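PDB 3OQG: Hpy188I from Helicobacter pylori, which probably cleaves double-stranded DNA at a short pseudopalindromic sequence, as a restriction endonuclease of the GIY-YIG nuclease superfamily. Local coordinates for residues Ile81-His86 and Gln96-Gly101; Thr92-Ser97 and Thr113-Val118; Ser52-Glu57 and Ser121-Asn126. One frame throughout, in Å; residues are numbered along the deposited sequence. Where two conformers were deposited one is given.

Contact 1 (Ile81-His86 and Gln96-Gly101); sequences IFKIGH and QSYNCG. With nucleotides of chain C.
K83 and Y98 meet at a forked ammonium group: K83 NZ gives one hydrogen bond to Y98 OH at 2.7 Å and another to OP2 of nucleotide DG6 of chain C at 2.7 Å. The two side chains approach from opposite directions, and NZ reaches the phenol at its edge, in the plane of the ring. CG of K83 stands off a staggered position (chi1 92°), and the chain bends at chi3, which carries NZ to the place where both oxygens can be met. A long, flexible lysine suits this double task, while tyrosine offers a hydroxyl at the end of a rigid ring. The same Y98 OH is hydrogen-bonded to Y73 OH, which helps fix its place.

The phosphate is also held from the backbone. H86 N donates to DG6 OP1 at 3.2 Å with an N-H...O angle of 155°, and G85, bare of a side chain, lets its CA approach that oxygen to 3.2 Å. K83-I84-G85 occupies the place of the YIG element of the GIY-YIG fold, a position consistent with holding the scissile phosphate. H86 is also a calcium ligand, and its ND1 is hydrogen-bonded to E159 of the second subunit. One residue before Y98, S97 OG donates to N7 of DA7 of chain C at 2.7 Å, reading the purine's major-groove edge.

Strand 80-87 pairs antiparallel with strand 71-77 through a classic beta bulge, where F82 and K83 both face F75. Helix 113-125 borders the contact, T114 touching K83, and N115 and V118 touching Y98.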
loop_
_atom_site.group_PDB
_atom_site.type_symbol
_atom_site.label_atom_id
_atom_site.label_comp_id
_atom_site.label_asym_id
_atom_site.label_seq_id
_atom_site.Cartn_x
_atom_site.Cartn_y
_atom_site.Cartn_z
ATOM N N ILE A 81 3.949 23.453 3.059
ATOM C CA ILE A 81 3.621 22.034 3.185
ATOM C C ILE A 81 3.331 21.456 1.808
ATOM O O ILE A 81 2.347 21.819 1.160
ATOM C CB ILE A 81 2.432 21.810 4.134
ATOM C CG1 ILE A 81 2.840 22.228 5.542
ATOM C CG2 ILE A 81 1.979 20.325 4.115
ATOM C CD1 ILE A 81 1.712 22.185 6.558
ATOM N N PHE A 82 4.200 20.555 1.363
ATOM C CA PHE A 82 4.058 19.910 0.063
ATOM C C PHE A 82 3.198 18.653 0.198
ATOM O O PHE A 82 2.369 18.385 -0.644
ATOM C CB PHE A 82 5.438 19.549 -0.495
ATOM C CG PHE A 82 5.399 18.595 -1.640
ATOM C CD1 PHE A 82 5.100 19.034 -2.921
ATOM C CD2 PHE A 82 5.631 17.239 -1.433
ATOM C CE1 PHE A 82 5.038 18.116 -4.005
ATOM C CE2 PHE A 82 5.604 16.330 -2.512
ATOM C CZ PHE A 82 5.319 16.775 -3.791
ATOM N N LYS A 83 3.438 17.877 1.245
ATOM C CA LYS A 83 2.633 16.701 1.519
ATOM C C LYS A 83 2.671 16.242 2.967
ATOM O O LYS A 83 3.570 16.584 3.715
ATOM C CB LYS A 83 2.958 15.560 0.534
ATOM C CG LYS A 83 3.995 14.579 0.926
ATOM C CD LYS A 83 3.919 13.303 0.021
ATOM C CE LYS A 83 2.902 12.232 0.454
ATOM N NZ LYS A 83 2.980 10.983 -0.402
ATOM N N ILE A 84 1.648 15.464 3.322
ATOM C CA ILE A 84 1.551 14.753 4.581
ATOM C C ILE A 84 1.374 13.302 4.192
ATOM O O ILE A 84 0.566 12.996 3.319
ATOM C CB ILE A 84 0.372 15.218 5.445
ATOM C CG1 ILE A 84 0.493 16.716 5.767
ATOM C CG2 ILE A 84 0.279 14.371 6.731
ATOM C CD1 ILE A 84 -0.798 17.358 6.250
ATOM N N GLY A 85 2.178 12.422 4.790
ATOM C CA GLY A 85 2.098 10.987 4.537
ATOM C C GLY A 85 2.361 10.160 5.772
ATOM O O GLY A 85 2.556 10.692 6.856
ATOM N N HIS A 86 2.373 8.843 5.611
ATOM C CA HIS A 86 2.712 7.977 6.715
ATOM C C HIS A 86 3.505 6.774 6.216
ATOM O O HIS A 86 3.490 6.424 5.011
ATOM C CB HIS A 86 1.445 7.505 7.446
ATOM C CG HIS A 86 0.791 6.330 6.784
ATOM N ND1 HIS A 86 -0.044 6.456 5.695
ATOM C CD2 HIS A 86 0.928 5.001 6.998
ATOM C CE1 HIS A 86 -0.444 5.260 5.308
ATOM N NE2 HIS A 86 0.153 4.357 6.063
ATOM N N GLN A 96 13.517 5.427 0.219
ATOM C CA GLN A 96 13.865 4.335 -0.715
ATOM C C GLN A 96 12.699 4.110 -1.693
ATOM O O GLN A 96 12.855 4.117 -2.921
ATOM C CB GLN A 96 14.128 3.104 0.163
ATOM C CG GLN A 96 14.767 1.915 -0.461
ATOM C CD GLN A 96 15.153 0.955 0.688
ATOM O OE1 GLN A 96 14.667 -0.163 0.761
ATOM N NE2 GLN A 96 15.952 1.469 1.658
ATOM N N SER A 97 11.508 3.981 -1.135
ATOM C CA SER A 97 10.285 3.832 -1.939
ATOM C C SER A 97 10.063 5.043 -2.869
ATOM O O SER A 97 9.850 4.879 -4.076
ATOM C CB SER A 97 9.085 3.581 -1.016
ATOM O OG SER A 97 7.899 3.318 -1.776
ATOM N N TYR A 98 10.122 6.268 -2.355
ATOM C CA TYR A 98 10.062 7.461 -3.245
ATOM C C TYR A 98 11.082 7.406 -4.367
ATOM O O TYR A 98 10.796 7.794 -5.511
ATOM C CB TYR A 98 10.250 8.753 -2.456
ATOM C CG TYR A 98 9.006 9.190 -1.726
ATOM C CD1 TYR A 98 7.840 9.485 -2.419
ATOM C CD2 TYR A 98 8.999 9.340 -0.344
ATOM C CE1 TYR A 98 6.719 9.916 -1.769
ATOM C CE2 TYR A 98 7.867 9.772 0.321
ATOM C CZ TYR A 98 6.723 10.037 -0.384
ATOM O OH TYR A 98 5.581 10.470 0.271
ATOM N N ASN A 99 12.284 6.914 -4.064
ATOM C CA ASN A 99 13.315 6.782 -5.089
ATOM C C ASN A 99 12.994 5.763 -6.199
ATOM O O ASN A 99 13.746 5.661 -7.176
ATOM C CB ASN A 99 14.674 6.495 -4.447
ATOM C CG ASN A 99 15.269 7.713 -3.803
ATOM O OD1 ASN A 99 14.904 8.850 -4.155
ATOM N ND2 ASN A 99 16.211 7.505 -2.852
ATOM N N CYS A 100 11.886 5.029 -6.043
ATOM C CA CYS A 100 11.339 4.195 -7.124
ATOM C C CYS A 100 10.565 4.985 -8.182
ATOM O O CYS A 100 10.185 4.421 -9.214
ATOM C CB CYS A 100 10.429 3.112 -6.562
ATOM S SG CYS A 100 11.300 1.897 -5.549
ATOM N N GLY A 101 10.322 6.268 -7.923
ATOM C CA GLY A 101 9.574 7.124 -8.833
ATOM C C GLY A 101 10.307 7.562 -10.086
ATOM O O GLY A 101 10.058 8.639 -10.570
ATOM P P DG C 6 1.745 7.788 1.250
ATOM O OP1 DG C 6 1.638 8.526 2.526
ATOM O OP2 DG C 6 2.532 8.355 0.125
ATOM O "O5'" DG C 6 2.268 6.319 1.567
ATOM C "C5'" DG C 6 1.375 5.370 2.143
ATOM C "C4'" DG C 6 1.888 3.965 1.946
ATOM O "O4'" DG C 6 1.924 3.616 0.541
ATOM C "C3'" DG C 6 3.303 3.726 2.479
ATOM O "O3'" DG C 6 3.301 2.550 3.285
ATOM C "C2'" DG C 6 4.128 3.503 1.225
ATOM C "C1'" DG C 6 3.094 2.852 0.335
ATOM N N9 DG C 6 3.416 2.841 -1.089
ATOM C C8 DG C 6 3.617 3.914 -1.928
ATOM N N7 DG C 6 3.959 3.559 -3.139
ATOM C C5 DG C 6 3.964 2.168 -3.103
ATOM C C6 DG C 6 4.277 1.217 -4.113
ATOM O O6 DG C 6 4.635 1.418 -5.285
ATOM N N1 DG C 6 4.153 -0.091 -3.636
ATOM C C2 DG C 6 3.792 -0.432 -2.356
ATOM N N2 DG C 6 3.744 -1.746 -2.072
ATOM N N3 DG C 6 3.501 0.442 -1.413
ATOM C C4 DG C 6 3.614 1.712 -1.851
ATOM P P DA C 7 4.648 2.059 3.987
ATOM O OP1 DA C 7 4.334 1.835 5.414
ATOM O OP2 DA C 7 5.769 2.963 3.612
ATOM O "O5'" DA C 7 4.923 0.645 3.309
ATOM C "C5'" DA C 7 3.920 -0.370 3.354
ATOM C "C4'" DA C 7 4.464 -1.684 2.844
ATOM O "O4'" DA C 7 4.698 -1.608 1.419
ATOM C "C3'" DA C 7 5.772 -2.153 3.473
ATOM O "O3'" DA C 7 5.691 -3.555 3.756
ATOM C "C2'" DA C 7 6.813 -1.858 2.407
ATOM C "C1'" DA C 7 6.036 -1.953 1.106
ATOM N N9 DA C 7 6.505 -1.020 0.079
ATOM C C8 DA C 7 6.498 0.355 0.144
ATOM N N7 DA C 7 6.992 0.938 -0.919
ATOM C C5 DA C 7 7.348 -0.119 -1.746
ATOM C C6 DA C 7 7.939 -0.166 -3.021
ATOM N N6 DA C 7 8.290 0.921 -3.722
ATOM N N1 DA C 7 8.163 -1.382 -3.562
ATOM C C2 DA C 7 7.813 -2.472 -2.859
ATOM N N3 DA C 7 7.256 -2.556 -1.658
ATOM C C4 DA C 7 7.047 -1.331 -1.145
ATOM P P DC C 9 10.436 -8.970 1.278
ATOM O OP1 DC C 9 9.911 -10.347 1.078
ATOM O OP2 DC C 9 11.041 -8.604 2.583
ATOM O "O5'" DC C 9 11.485 -8.664 0.119
ATOM C "C5'" DC C 9 11.126 -8.811 -1.253
ATOM C "C4'" DC C 9 12.236 -8.308 -2.149
ATOM O "O4'" DC C 9 12.369 -6.866 -2.121
ATOM C "C3'" DC C 9 13.634 -8.870 -1.861
ATOM O "O3'" DC C 9 14.070 -9.670 -2.946
ATOM C "C2'" DC C 9 14.523 -7.639 -1.791
ATOM C "C1'" DC C 9 13.699 -6.600 -2.522
ATOM N N1 DC C 9 14.040 -5.212 -2.171
ATOM C C2 DC C 9 14.596 -4.402 -3.156
ATOM O O2 DC C 9 14.734 -4.865 -4.302
ATOM N N3 DC C 9 14.962 -3.140 -2.844
ATOM C C4 DC C 9 14.783 -2.683 -1.607
ATOM N N4 DC C 9 15.178 -1.435 -1.344
ATOM C C5 DC C 9 14.195 -3.486 -0.585
ATOM C C6 DC C 9 13.840 -4.732 -0.910
#

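Contact 2 (Thr92-Ser97 and Thr113-Val118); sequences TKRVQS and TTNYFV. With nucleotides of chain C.
R94 grips N115 end-on: NH1, at 3.0 Å, and NH2, at 3.2 Å, both donate to N115 OD1, which lies in the guanidinium plane. Relative to the amide, both donors are tilted somewhat from the carbonyl plane. NH2 has a second acceptor, OP2 of DG6 of chain C, at 2.8 Å with a nearly straight N-H...O angle of 162°. N115 therefore acts as a second-shell residue that steadies the arginine on the phosphate. Asparagine suits the place because its other end is a donor: ND2 makes a bent bond to S97 OG at 3.0 Å, and S97 in turn meets DA7.

In the GIY-YIG fold the helix after the two motif strands brings an arginine to the DNA backbone, and helix 91-98 does so here. CG of R94 lies opposite the backbone N (chi1 -178°) and the chain then kinks at chi2, laying the guanidinium between N115 and the DNA. C2' of DG6 of chain C lies over one face of that group, offset toward the rim.

T114 serves two neighbours with its branches. Its OG1 donates to OP2 of DT5 of chain C at 2.7 Å, whereas the methyl CG2 packs at the guanidinium edge, 4.2 Å from R94 NH2. The axes of segments 92-97 and 113-118 run almost perpendicular (87°) and 11.1 Å apart at closest approach, the CA atoms of S97 and N115 being the nearest pair.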
loop_
_atom_site.group_PDB
_atom_site.type_symbol
_atom_site.label_atom_id
_atom_site.label_comp_id
_atom_site.label_asym_id
_atom_site.label_seq_id
_atom_site.Cartn_x
_atom_site.Cartn_y
_atom_site.Cartn_z
ATOM N N THR A 92 13.769 6.085 6.232
ATOM C CA THR A 92 14.768 5.720 5.245
ATOM C C THR A 92 14.158 4.803 4.179
ATOM O O THR A 92 14.407 4.981 2.993
ATOM C CB THR A 92 15.993 5.047 5.904
ATOM O OG1 THR A 92 15.571 3.950 6.722
ATOM C CG2 THR A 92 16.740 6.062 6.757
ATOM N N LYS A 93 13.374 3.821 4.616
ATOM C CA LYS A 93 12.690 2.911 3.690
ATOM C C LYS A 93 11.616 3.638 2.862
ATOM O O LYS A 93 11.437 3.369 1.655
ATOM C CB LYS A 93 12.111 1.705 4.440
ATOM C CG LYS A 93 13.179 0.743 4.966
ATOM C CD LYS A 93 12.508 -0.538 5.412
ATOM C CE LYS A 93 13.417 -1.432 6.176
ATOM N NZ LYS A 93 12.656 -2.652 6.600
ATOM N N ARG A 94 10.887 4.558 3.488
ATOM C CA ARG A 94 9.896 5.325 2.750
ATOM C C ARG A 94 10.567 6.170 1.670
ATOM O O ARG A 94 10.044 6.298 0.570
ATOM C CB ARG A 94 9.027 6.204 3.667
ATOM C CG ARG A 94 7.932 6.994 2.913
ATOM C CD ARG A 94 6.912 6.051 2.249
ATOM N NE ARG A 94 5.914 6.673 1.372
ATOM C CZ ARG A 94 6.025 6.788 0.048
ATOM N NH1 ARG A 94 7.099 6.384 -0.573
ATOM N NH2 ARG A 94 5.016 7.291 -0.663
ATOM N N VAL A 95 11.710 6.776 1.991
ATOM C CA VAL A 95 12.473 7.516 0.978
ATOM C C VAL A 95 12.982 6.593 -0.142
ATOM O O VAL A 95 12.916 6.960 -1.303
ATOM C CB VAL A 95 13.609 8.320 1.625
ATOM C CG1 VAL A 95 14.523 8.962 0.527
ATOM C CG2 VAL A 95 13.000 9.364 2.555
ATOM N N GLN A 96 13.517 5.427 0.219
ATOM C CA GLN A 96 13.865 4.335 -0.715
ATOM C C GLN A 96 12.699 4.110 -1.693
ATOM O O GLN A 96 12.855 4.117 -2.921
ATOM C CB GLN A 96 14.128 3.104 0.163
ATOM C CG GLN A 96 14.767 1.915 -0.461
ATOM C CD GLN A 96 15.153 0.955 0.688
ATOM O OE1 GLN A 96 14.667 -0.163 0.761
ATOM N NE2 GLN A 96 15.952 1.469 1.658
ATOM N N SER A 97 11.508 3.981 -1.135
ATOM C CA SER A 97 10.285 3.832 -1.939
ATOM C C SER A 97 10.063 5.043 -2.869
ATOM O O SER A 97 9.850 4.879 -4.076
ATOM C CB SER A 97 9.085 3.581 -1.016
ATOM O OG SER A 97 7.899 3.318 -1.776
ATOM N N THR A 113 2.233 5.584 -8.990
ATOM C CA THR A 113 2.058 6.938 -9.540
ATOM C C THR A 113 2.431 8.029 -8.521
ATOM O O THR A 113 2.991 9.054 -8.911
ATOM C CB THR A 113 0.636 7.209 -10.143
ATOM O OG1 THR A 113 -0.323 7.255 -9.088
ATOM C CG2 THR A 113 0.258 6.149 -11.175
ATOM N N THR A 114 2.186 7.770 -7.240
ATOM C CA THR A 114 2.584 8.663 -6.151
ATOM C C THR A 114 4.088 8.860 -6.110
ATOM O O THR A 114 4.574 9.993 -6.022
ATOM C CB THR A 114 2.148 8.096 -4.772
ATOM O OG1 THR A 114 0.728 8.001 -4.725
ATOM C CG2 THR A 114 2.612 8.987 -3.634
ATOM N N ASN A 115 4.826 7.761 -6.111
ATOM C CA ASN A 115 6.278 7.878 -5.991
ATOM C C ASN A 115 6.857 8.616 -7.206
ATOM O O ASN A 115 7.763 9.437 -7.075
ATOM C CB ASN A 115 6.937 6.529 -5.770
ATOM C CG ASN A 115 6.750 6.024 -4.367
ATOM O OD1 ASN A 115 6.519 6.804 -3.446
ATOM N ND2 ASN A 115 6.862 4.709 -4.188
ATOM N N TYR A 116 6.296 8.349 -8.375
ATOM C CA TYR A 116 6.668 9.082 -9.597
ATOM C C TYR A 116 6.398 10.585 -9.485
ATOM O O TYR A 116 7.285 11.402 -9.723
ATOM C CB TYR A 116 5.925 8.499 -10.779
ATOM C CG TYR A 116 6.043 9.304 -12.036
ATOM C CD1 TYR A 116 7.217 9.334 -12.774
ATOM C CD2 TYR A 116 4.964 10.065 -12.485
ATOM C CE1 TYR A 116 7.304 10.108 -13.960
ATOM C CE2 TYR A 116 5.041 10.815 -13.658
ATOM C CZ TYR A 116 6.202 10.852 -14.376
ATOM O OH TYR A 116 6.228 11.614 -15.549
ATOM N N PHE A 117 5.175 10.946 -9.128
ATOM C CA PHE A 117 4.816 12.352 -8.981
ATOM C C PHE A 117 5.711 13.049 -7.932
ATOM O O PHE A 117 6.215 14.147 -8.164
ATOM C CB PHE A 117 3.332 12.503 -8.634
ATOM C CG PHE A 117 2.991 13.875 -8.096
ATOM C CD1 PHE A 117 2.915 14.962 -8.946
ATOM C CD2 PHE A 117 2.863 14.083 -6.728
ATOM C CE1 PHE A 117 2.675 16.241 -8.445
ATOM C CE2 PHE A 117 2.629 15.359 -6.224
ATOM C CZ PHE A 117 2.535 16.438 -7.084
ATOM N N VAL A 118 5.895 12.428 -6.775
ATOM C CA VAL A 118 6.697 13.049 -5.721
ATOM C C VAL A 118 8.183 13.140 -6.082
ATOM O O VAL A 118 8.774 14.216 -5.977
ATOM C CB VAL A 118 6.471 12.374 -4.345
ATOM C CG1 VAL A 118 7.421 12.994 -3.293
ATOM C CG2 VAL A 118 5.024 12.508 -3.909
ATOM P P DG C 6 1.745 7.788 1.250
ATOM O OP1 DG C 6 1.638 8.526 2.526
ATOM O OP2 DG C 6 2.532 8.355 0.125
ATOM O "O5'" DG C 6 2.268 6.319 1.567
ATOM C "C5'" DG C 6 1.375 5.370 2.143
ATOM C "C4'" DG C 6 1.888 3.965 1.946
ATOM O "O4'" DG C 6 1.924 3.616 0.541
ATOM C "C3'" DG C 6 3.303 3.726 2.479
ATOM O "O3'" DG C 6 3.301 2.550 3.285
ATOM C "C2'" DG C 6 4.128 3.503 1.225
ATOM C "C1'" DG C 6 3.094 2.852 0.335
ATOM N N9 DG C 6 3.416 2.841 -1.089
ATOM C C8 DG C 6 3.617 3.914 -1.928
ATOM N N7 DG C 6 3.959 3.559 -3.139
ATOM C C5 DG C 6 3.964 2.168 -3.103
ATOM C C6 DG C 6 4.277 1.217 -4.113
ATOM O O6 DG C 6 4.635 1.418 -5.285
ATOM N N1 DG C 6 4.153 -0.091 -3.636
ATOM C C2 DG C 6 3.792 -0.432 -2.356
ATOM N N2 DG C 6 3.744 -1.746 -2.072
ATOM N N3 DG C 6 3.501 0.442 -1.413
ATOM C C4 DG C 6 3.614 1.712 -1.851
ATOM P P DT C 5 -1.988 9.826 -3.395
ATOM O OP1 DT C 5 -2.424 10.789 -2.361
ATOM O OP2 DT C 5 -0.884 10.179 -4.318
ATOM O "O5'" DT C 5 -1.586 8.490 -2.642
ATOM C "C5'" DT C 5 -2.307 8.051 -1.502
ATOM C "C4'" DT C 5 -1.507 6.987 -0.794
ATOM O "O4'" DT C 5 -1.524 5.790 -1.597
ATOM C "C3'" DT C 5 -0.041 7.385 -0.626
ATOM O "O3'" DT C 5 0.239 7.562 0.760
ATOM C "C2'" DT C 5 0.754 6.264 -1.287
ATOM C "C1'" DT C 5 -0.265 5.155 -1.538
ATOM N N1 DT C 5 -0.084 4.422 -2.806
ATOM C C2 DT C 5 0.120 3.060 -2.756
ATOM O O2 DT C 5 0.195 2.430 -1.713
ATOM N N3 DT C 5 0.235 2.457 -3.980
ATOM C C4 DT C 5 0.177 3.065 -5.220
ATOM O O4 DT C 5 0.292 2.388 -6.241
ATOM C C5 DT C 5 -0.022 4.494 -5.199
ATOM C C7 DT C 5 -0.096 5.234 -6.497
ATOM C C6 DT C 5 -0.137 5.093 -4.008
ATOM P P DA C 7 4.648 2.059 3.987
ATOM O OP1 DA C 7 4.334 1.835 5.414
ATOM O OP2 DA C 7 5.769 2.963 3.612
ATOM O "O5'" DA C 7 4.923 0.645 3.309
ATOM C "C5'" DA C 7 3.920 -0.370 3.354
ATOM C "C4'" DA C 7 4.464 -1.684 2.844
ATOM O "O4'" DA C 7 4.698 -1.608 1.419
ATOM C "C3'" DA C 7 5.772 -2.153 3.473
ATOM O "O3'" DA C 7 5.691 -3.555 3.756
ATOM C "C2'" DA C 7 6.813 -1.858 2.407
ATOM C "C1'" DA C 7 6.036 -1.953 1.106
ATOM N N9 DA C 7 6.505 -1.020 0.079
ATOM C C8 DA C 7 6.498 0.355 0.144
ATOM N N7 DA C 7 6.992 0.938 -0.919
ATOM C C5 DA C 7 7.348 -0.119 -1.746
ATOM C C6 DA C 7 7.939 -0.166 -3.021
ATOM N N6 DA C 7 8.290 0.921 -3.722
ATOM N N1 DA C 7 8.163 -1.382 -3.562
ATOM C C2 DA C 7 7.813 -2.472 -2.859
ATOM N N3 DA C 7 7.256 -2.556 -1.658
ATOM C C4 DA C 7 7.047 -1.331 -1.145
#

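Contact 3 (Ser52-Glu57 and Ser121-Asn126); sequences SLEKLE and SLLKIN
The flat groups that L123 meets are the backbone peptides on the two sides of K55, while the E54 carboxylate lies beyond the leucine. L123 CD2 rests against the backbone of K55, 4.0 Å from K55 N and 3.6 Å from K55 O. The carboxylate has polar partners elsewhere, OE2 accepting hydrogen bonds from V103 N and Q120 NE2. The backbone makes a G1 beta bulge here: E54 and K55 both face N50 at the start of strand 55-60, an outermost strand of the antiparallel sheet within this chain. The last turn of helix 113-125 lies with L122 and L123 against the start of this strand, so the contact joins the sheet margin to the end of the helix.

E54 occupies the positive-phi position of the bulge (phi 52°), and its side chain is extended beyond CG. The charged end is thus carried past the leucine while CG touches L123 CD1 at 3.7 Å, the two side chains crossing at about a right angle. Branched and apolar, leucine can lay one methyl on a glutamate stem and the other on backbone. Its carbonyl is used as well, since L123 O accepts from N51 ND2, and P49 of strand 42-50 lies against its side chain.

L56 and L122 form the more deeply apolar half, and I77 of strand 71-77 packs on L122. L56 N donates a hydrogen bond to N99 OD1, while the L56 side chain crosses L122 at about a right angle. Its CD2 rests 4.1 Å from L122 CB, and its CD1 meets L122 CD1 at 4.0 Å.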
loop_
_atom_site.group_PDB
_atom_site.type_symbol
_atom_site.label_atom_id
_atom_site.label_comp_id
_atom_site.label_asym_id
_atom_site.label_seq_id
_atom_site.Cartn_x
_atom_site.Cartn_y
_atom_site.Cartn_z
ATOM N N SER A 52 21.279 14.245 -11.090
ATOM C CA SER A 52 22.091 13.385 -11.935
ATOM C C SER A 52 21.795 11.917 -11.665
ATOM O O SER A 52 21.769 11.107 -12.596
ATOM C CB SER A 52 23.579 13.650 -11.734
ATOM O OG SER A 52 24.330 12.821 -12.609
ATOM N N LEU A 53 21.554 11.575 -10.404
ATOM C CA LEU A 53 21.287 10.186 -10.042
ATOM C C LEU A 53 19.790 9.864 -9.909
ATOM O O LEU A 53 19.429 8.742 -9.566
ATOM C CB LEU A 53 22.022 9.837 -8.750
ATOM C CG LEU A 53 23.558 9.918 -8.858
ATOM C CD1 LEU A 53 24.126 9.205 -7.680
ATOM C CD2 LEU A 53 24.123 9.348 -10.159
ATOM N N GLU A 54 18.944 10.850 -10.195
ATOM C CA GLU A 54 17.470 10.710 -10.185
ATOM C C GLU A 54 16.987 10.108 -8.877
ATOM O O GLU A 54 16.248 9.123 -8.853
ATOM C CB GLU A 54 16.960 9.897 -11.377
ATOM C CG GLU A 54 15.450 10.063 -11.613
ATOM C CD GLU A 54 14.956 9.312 -12.820
ATOM O OE1 GLU A 54 15.732 8.509 -13.413
ATOM O OE2 GLU A 54 13.790 9.540 -13.192
ATOM N N LYS A 55 17.423 10.716 -7.781
ATOM C CA LYS A 55 17.088 10.202 -6.469
ATOM C C LYS A 55 17.183 11.302 -5.447
ATOM O O LYS A 55 17.801 12.346 -5.691
ATOM C CB LYS A 55 18.036 9.057 -6.061
ATOM C CG LYS A 55 19.426 9.506 -5.711
ATOM C CD LYS A 55 20.349 8.339 -5.389
ATOM C CE LYS A 55 19.907 7.497 -4.183
ATOM N NZ LYS A 55 20.885 6.395 -3.841
ATOM N N LEU A 56 16.615 11.017 -4.285
ATOM C CA LEU A 56 16.739 11.818 -3.086
ATOM C C LEU A 56 17.712 11.214 -2.079
ATOM O O LEU A 56 17.632 10.032 -1.742
ATOM C CB LEU A 56 15.397 11.914 -2.403
ATOM C CG LEU A 56 14.260 12.451 -3.272
ATOM C CD1 LEU A 56 12.892 12.101 -2.683
ATOM C CD2 LEU A 56 14.433 13.933 -3.474
ATOM N N GLU A 57 18.619 12.045 -1.586
ATOM C CA GLU A 57 19.551 11.643 -0.528
ATOM C C GLU A 57 18.983 12.108 0.796
ATOM O O GLU A 57 18.110 12.957 0.814
ATOM C CB GLU A 57 20.910 12.274 -0.757
ATOM C CG GLU A 57 21.549 11.847 -2.067
ATOM C CD GLU A 57 22.706 12.713 -2.497
ATOM O OE1 GLU A 57 22.909 13.816 -1.943
ATOM O OE2 GLU A 57 23.392 12.299 -3.440
ATOM N N SER A 121 8.663 15.662 -8.979
ATOM C CA SER A 121 8.366 17.037 -8.529
ATOM C C SER A 121 9.483 17.577 -7.652
ATOM O O SER A 121 9.936 18.705 -7.842
ATOM C CB SER A 121 7.030 17.105 -7.781
ATOM O OG SER A 121 5.940 16.887 -8.674
ATOM N N LEU A 122 9.940 16.775 -6.697
ATOM C CA LEU A 122 11.037 17.202 -5.826
ATOM C C LEU A 122 12.349 17.418 -6.585
ATOM O O LEU A 122 13.093 18.349 -6.280
ATOM C CB LEU A 122 11.215 16.217 -4.663
ATOM C CG LEU A 122 10.042 16.084 -3.682
ATOM C CD1 LEU A 122 10.413 15.245 -2.446
ATOM C CD2 LEU A 122 9.403 17.386 -3.244
ATOM N N LEU A 123 12.648 16.559 -7.557
ATOM C CA LEU A 123 13.840 16.736 -8.381
ATOM C C LEU A 123 13.769 18.031 -9.203
ATOM O O LEU A 123 14.762 18.757 -9.345
ATOM C CB LEU A 123 14.046 15.507 -9.307
ATOM C CG LEU A 123 14.487 14.190 -8.660
ATOM C CD1 LEU A 123 14.598 13.086 -9.740
ATOM C CD2 LEU A 123 15.780 14.339 -7.851
ATOM N N LYS A 124 12.595 18.316 -9.763
ATOM C CA LYS A 124 12.401 19.491 -10.624
ATOM C C LYS A 124 12.439 20.792 -9.842
ATOM O O LYS A 124 13.061 21.775 -10.279
ATOM C CB LYS A 124 11.095 19.363 -11.405
ATOM C CG LYS A 124 10.805 20.442 -12.417
ATOM C CD LYS A 124 11.788 20.479 -13.594
ATOM C CE LYS A 124 11.456 21.623 -14.570
ATOM N NZ LYS A 124 11.687 22.987 -13.962
ATOM N N ILE A 125 11.775 20.806 -8.687
ATOM C CA ILE A 125 11.785 21.974 -7.802
ATOM C C ILE A 125 13.217 22.190 -7.310
ATOM O O ILE A 125 13.703 23.327 -7.199
ATOM C CB ILE A 125 10.836 21.758 -6.627
ATOM C CG1 ILE A 125 9.364 21.749 -7.107
ATOM C CG2 ILE A 125 11.080 22.803 -5.519
ATOM C CD1 ILE A 125 8.399 21.262 -6.034
ATOM N N ASN A 126 13.892 21.071 -7.059
ATOM C CA ASN A 126 15.333 21.051 -6.787
ATOM C C ASN A 126 15.710 21.894 -5.571
ATOM O O ASN A 126 16.736 22.616 -5.555
ATOM C CB ASN A 126 16.108 21.448 -8.036
ATOM C CG ASN A 126 17.560 21.008 -8.000
ATOM O OD1 ASN A 126 17.934 20.045 -7.311
ATOM N ND2 ASN A 126 18.392 21.697 -8.780
#

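All three contacts are buried, but contacts 1 and 2 lie near the centre of the chain, their centres about 4 Å apart, and share helix 91-98; contact 3 sits about 15 Å from the chain's centre, at the sheet margin. The first two are polar because they face the DNA: K83 and R94 converge on the phosphate of DG6 from a strand and a helix. Contact 3 is mainly leucine packing, with E54 and K55 only partly exposed at its border. Helix 113-125 serves contacts 2 and 3, its first turns touching DNA and its last turn the sheet. Contacts 1 and 3 are joined where N99 reaches L56 and F82 packs on L122.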